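Local coordinates for transcriptional activator HlyU (PDB 4OOI), which switches on the haemolysin gene hlyA of Vibrio cholerae as a DNA-binding regulator of the ArsR type and may control other virulence genes, at residues Val26-Ala31 and Asp75-Thr80; Leu38-Met43 and Gln67-Leu72. One frame throughout, in Å; residues are numbered along the deposited sequence.

Contact 1: residues Val26-Ala31 and Asp75-Thr80; sequences VVLLKA and DGLVNT
D75, just past the end of helix 62-74, points its CB at helix 15-32 and meets V27 there: V27 CG1 lies 3.9 Å from D75 CB and equally near CG of the same carboxylate. CG1 reaches this spot because it stands opposite the backbone N of V27 (chi1 170°). V27 thus packs on the CB-CG bond at the base of the carboxylate, while D75 OD2 passes A31 CB at 4.0 Å. G76 follows with positive phi, a backbone shape that favours glycine, as the C-prime residue of the Schellman motif that closes helix 62-74. The turn brings L77 back toward helix 15-32, where its two methyls part the work. L77 CD1 touches L28 CD2 and A31 CB, each at 3.6 Å; L77 CD2 lies against the same A31 methyl. Alanine suits this place, its single methyl letting both branches of the leucine close in on the helix. From V78 the chain leaves as the strand 78-83 of the wing, and V96 of helix 94-107 packs on both L28 and L77. No hydrogen bond crosses between the segments; van der Waals contact joins the N-terminal helix to the end of the probable recognition helix, hydrocarbon on hydrocarbon at buried L77, methyl against carboxylate at partly exposed D75.

Contact 2: residues Leu38-Met43 and Gln67-Leu72; sequences LQILCM and QHLAWL
I40 of helix 35-43 faces helix 62-74 and meets three of its side chains, L69 and L72 with one branch and H68 with the other. Its CB already lies 4.1 Å from L72 CD1. At this carbon the side chain divides. CG2, placed opposite the backbone N, enters between two leucines one helical turn apart: it is 3.7 Å from L72 CD1 and 3.8 Å from L69 CD2. The other branch leaves through CG1, and with chi2 extended at 171° it carries CD1 out to H68, 3.7 Å from H68 CB. I40 and H68 cross at about a right angle, and the methyl comes to the imidazole obliquely. A beta-branched residue suits this place because one side chain can serve H68, L69 and L72 together.

One residue on, L41 uses its end to reach the same L72. L41 CD2 touches both L72 methyls at 3.8 Å; L72 CD1 is thus touched by I40 CG2 and L41 CD2 alike. L41 CD1 stays nearer to L72 CD2. The helix axes are 10.7 Å apart at closest approach and cross at -68°, a steep angle that keeps the contact short.

Helix 62-74 is the second helix of the predicted helix-turn-helix and, as in other winged-helix ArsR regulators, probably the recognition helix. L58 also packs on I40, and L54 of helix 51-57 on L69, while I100 covers L41. H68, beside R36 and R37, marks the partly exposed end of the patch. Every touching atom here is carbon and no hydrogen bond passes between the helices; the inner face of the probable recognition helix is therefore held to the domain core by apolar packing alone within this contact.

Overall arrangement
Both contacts are largely buried and use helix 62-74 or the turn that ends it, but they bring different helices to it: contact 1 the long N-terminal helix 15-32, contact 2 the next helix, 35-43. They meet where L77 N probably bonds to L72 O and where L77 CD2 packs on L41 CD1, making one continuous apolar core with their centres about 9 Å apart. Contact 2, nearer the centre of the chain, is hydrocarbon with a histidine at one end; contact 1 brings a carboxylate, from the partly exposed D75, up against V27 and A31. Both touch the second subunit: L29 packs on L29 of the second subunit, and L38 on A25 of the second subunit.

Contact 1: residues Val26-Ala31 and Asp75-Thr80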
# COMPACT_ATOMS: atom_id res chain seq x y z
N VAL B 26 -3.81 3.75 5.29
CA VAL B 26 -4.75 3.09 4.39
C VAL B 26 -5.21 4.04 3.29
O VAL B 26 -5.48 3.61 2.17
CB VAL B 26 -5.95 2.49 5.17
CG1 VAL B 26 -7.14 2.24 4.26
CG2 VAL B 26 -5.53 1.20 5.84
N VAL B 27 -5.27 5.34 3.58
CA VAL B 27 -5.53 6.31 2.53
C VAL B 27 -4.42 6.23 1.48
O VAL B 27 -4.69 6.13 0.27
CB VAL B 27 -5.63 7.75 3.08
CG1 VAL B 27 -5.65 8.76 1.94
CG2 VAL B 27 -6.86 7.90 3.95
N LEU B 28 -3.17 6.24 1.94
CA LEU B 28 -2.03 6.10 1.04
C LEU B 28 -2.08 4.80 0.25
O LEU B 28 -1.91 4.80 -0.97
CB LEU B 28 -0.71 6.19 1.80
CG LEU B 28 -0.26 7.55 2.35
CD1 LEU B 28 1.25 7.64 2.34
CD2 LEU B 28 -0.88 8.70 1.56
N LEU B 29 -2.32 3.69 0.94
CA LEU B 29 -2.35 2.37 0.31
C LEU B 29 -3.45 2.25 -0.74
O LEU B 29 -3.23 1.70 -1.82
CB LEU B 29 -2.49 1.27 1.36
CG LEU B 29 -1.26 1.05 2.24
CD1 LEU B 29 -1.58 0.13 3.41
CD2 LEU B 29 -0.12 0.47 1.41
N LYS B 30 -4.63 2.77 -0.42
CA LYS B 30 -5.75 2.80 -1.35
C LYS B 30 -5.37 3.61 -2.58
O LYS B 30 -5.67 3.22 -3.71
CB LYS B 30 -6.98 3.43 -0.70
CG LYS B 30 -7.76 2.50 0.22
CD LYS B 30 -8.83 3.27 0.99
CE LYS B 30 -9.79 2.33 1.70
NZ LYS B 30 -10.68 1.62 0.75
N ALA B 31 -4.70 4.74 -2.35
CA ALA B 31 -4.24 5.56 -3.46
C ALA B 31 -3.20 4.84 -4.32
O ALA B 31 -3.11 5.06 -5.53
CB ALA B 31 -3.68 6.88 -2.95
N ASP B 75 -5.69 13.01 -2.33
CA ASP B 75 -5.16 12.32 -1.16
C ASP B 75 -3.73 12.76 -0.81
O ASP B 75 -3.10 12.18 0.07
CB ASP B 75 -5.23 10.80 -1.35
CG ASP B 75 -6.65 10.31 -1.53
OD1 ASP B 75 -7.59 11.05 -1.17
OD2 ASP B 75 -6.83 9.18 -2.04
N GLY B 76 -3.25 13.78 -1.51
CA GLY B 76 -1.97 14.39 -1.19
C GLY B 76 -0.75 13.51 -1.38
O GLY B 76 0.19 13.57 -0.58
N LEU B 77 -0.75 12.70 -2.43
CA LEU B 77 0.42 11.88 -2.74
C LEU B 77 1.27 12.58 -3.79
O LEU B 77 2.36 12.11 -4.13
CB LEU B 77 0.01 10.50 -3.25
CG LEU B 77 -0.43 9.47 -2.21
CD1 LEU B 77 -1.86 9.73 -1.77
CD2 LEU B 77 -0.26 8.06 -2.74
N VAL B 78 0.77 13.69 -4.30
CA VAL B 78 1.43 14.40 -5.40
C VAL B 78 1.31 15.92 -5.28
O VAL B 78 0.23 16.45 -5.07
CB VAL B 78 0.86 13.95 -6.76
CG1 VAL B 78 1.18 14.97 -7.83
CG2 VAL B 78 1.39 12.57 -7.15
N ASN B 79 2.45 16.60 -5.40
CA ASN B 79 2.46 18.06 -5.49
C ASN B 79 2.42 18.49 -6.95
O ASN B 79 2.97 17.82 -7.82
CB ASN B 79 3.71 18.63 -4.82
CG ASN B 79 3.67 18.49 -3.31
OD1 ASN B 79 2.60 18.49 -2.70
ND2 ASN B 79 4.84 18.38 -2.70
N THR B 80 1.75 19.61 -7.22
CA THR B 80 1.61 20.09 -8.59
C THR B 80 1.99 21.56 -8.72
O THR B 80 1.60 22.39 -7.90
CB THR B 80 0.18 19.92 -9.11
OG1 THR B 80 -0.72 20.68 -8.29
CG2 THR B 80 -0.22 18.46 -9.07

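Contact 2: residues Leu38-Met43 and Gln67-Leu72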
# COMPACT_ATOMS: atom_id res chain seq x y z
N LEU B 38 0.12 3.54 -9.51
CA LEU B 38 1.42 3.08 -9.04
C LEU B 38 2.51 3.37 -10.06
O LEU B 38 3.63 3.70 -9.70
CB LEU B 38 1.37 1.58 -8.75
CG LEU B 38 2.65 0.97 -8.18
CD1 LEU B 38 3.02 1.64 -6.86
CD2 LEU B 38 2.49 -0.52 -8.00
N GLN B 39 2.17 3.25 -11.34
CA GLN B 39 3.11 3.57 -12.41
C GLN B 39 3.44 5.05 -12.38
O GLN B 39 4.61 5.44 -12.49
CB GLN B 39 2.52 3.18 -13.77
CG GLN B 39 2.37 1.69 -13.99
CD GLN B 39 1.55 1.35 -15.21
OE1 GLN B 39 0.97 2.23 -15.85
NE2 GLN B 39 1.49 0.07 -15.55
N ILE B 40 2.41 5.88 -12.23
CA ILE B 40 2.58 7.32 -12.12
C ILE B 40 3.50 7.68 -10.96
O ILE B 40 4.47 8.42 -11.12
CB ILE B 40 1.23 8.03 -11.92
CG1 ILE B 40 0.32 7.80 -13.13
CG2 ILE B 40 1.44 9.51 -11.69
CD1 ILE B 40 -1.09 8.28 -12.93
N LEU B 41 3.20 7.14 -9.78
CA LEU B 41 3.98 7.41 -8.58
C LEU B 41 5.42 6.92 -8.71
O LEU B 41 6.35 7.56 -8.20
CB LEU B 41 3.32 6.79 -7.35
CG LEU B 41 1.92 7.30 -6.98
CD1 LEU B 41 1.32 6.45 -5.87
CD2 LEU B 41 1.98 8.76 -6.56
N CYS B 42 5.61 5.79 -9.39
CA CYS B 42 6.94 5.24 -9.61
C CYS B 42 7.76 6.12 -10.55
O CYS B 42 8.96 6.29 -10.35
CB CYS B 42 6.86 3.81 -10.16
SG CYS B 42 6.65 2.52 -8.91
N MET B 43 7.11 6.67 -11.57
CA MET B 43 7.79 7.53 -12.52
C MET B 43 8.10 8.90 -11.93
O MET B 43 9.02 9.58 -12.38
CB MET B 43 6.97 7.68 -13.80
CG MET B 43 6.85 6.40 -14.62
SD MET B 43 5.92 6.65 -16.13
CE MET B 43 4.42 7.38 -15.48
N GLN B 67 -7.84 11.72 -14.21
CA GLN B 67 -8.59 11.14 -13.10
C GLN B 67 -7.65 10.54 -12.06
O GLN B 67 -7.81 10.77 -10.85
CB GLN B 67 -9.59 10.10 -13.59
CG GLN B 67 -10.70 10.66 -14.47
CD GLN B 67 -11.87 9.71 -14.60
OE1 GLN B 67 -12.44 9.26 -13.59
NE2 GLN B 67 -12.25 9.39 -15.83
N HIS B 68 -6.68 9.76 -12.52
CA HIS B 68 -5.69 9.17 -11.62
C HIS B 68 -4.92 10.26 -10.86
O HIS B 68 -4.72 10.16 -9.65
CB HIS B 68 -4.73 8.26 -12.38
CG HIS B 68 -5.35 6.99 -12.87
ND1 HIS B 68 -6.05 6.14 -12.04
CD2 HIS B 68 -5.38 6.42 -14.10
CE1 HIS B 68 -6.48 5.10 -12.73
NE2 HIS B 68 -6.09 5.25 -13.99
N LEU B 69 -4.51 11.29 -11.59
CA LEU B 69 -3.80 12.42 -11.01
C LEU B 69 -4.69 13.21 -10.06
O LEU B 69 -4.21 13.82 -9.11
CB LEU B 69 -3.26 13.34 -12.10
CG LEU B 69 -2.18 12.79 -13.03
CD1 LEU B 69 -1.87 13.77 -14.15
CD2 LEU B 69 -0.91 12.44 -12.25
N ALA B 70 -6.00 13.19 -10.32
CA ALA B 70 -6.95 13.85 -9.44
C ALA B 70 -7.02 13.09 -8.12
O ALA B 70 -7.08 13.70 -7.05
CB ALA B 70 -8.33 13.91 -10.09
N TRP B 71 -7.01 11.77 -8.20
CA TRP B 71 -6.97 10.93 -7.00
C TRP B 71 -5.69 11.22 -6.22
O TRP B 71 -5.73 11.45 -5.01
CB TRP B 71 -7.03 9.45 -7.37
CG TRP B 71 -7.20 8.52 -6.19
CD1 TRP B 71 -6.38 8.43 -5.10
CD2 TRP B 71 -8.24 7.56 -5.99
NE1 TRP B 71 -6.85 7.47 -4.23
CE2 TRP B 71 -7.99 6.92 -4.76
CE3 TRP B 71 -9.36 7.17 -6.74
CZ2 TRP B 71 -8.82 5.92 -4.25
CZ3 TRP B 71 -10.18 6.18 -6.23
CH2 TRP B 71 -9.91 5.57 -5.00
N LEU B 72 -4.56 11.22 -6.92
CA LEU B 72 -3.26 11.42 -6.28
C LEU B 72 -3.12 12.82 -5.68
O LEU B 72 -2.39 13.01 -4.70
CB LEU B 72 -2.13 11.14 -7.26
CG LEU B 72 -2.05 9.70 -7.78
CD1 LEU B 72 -0.94 9.54 -8.81
CD2 LEU B 72 -1.86 8.73 -6.62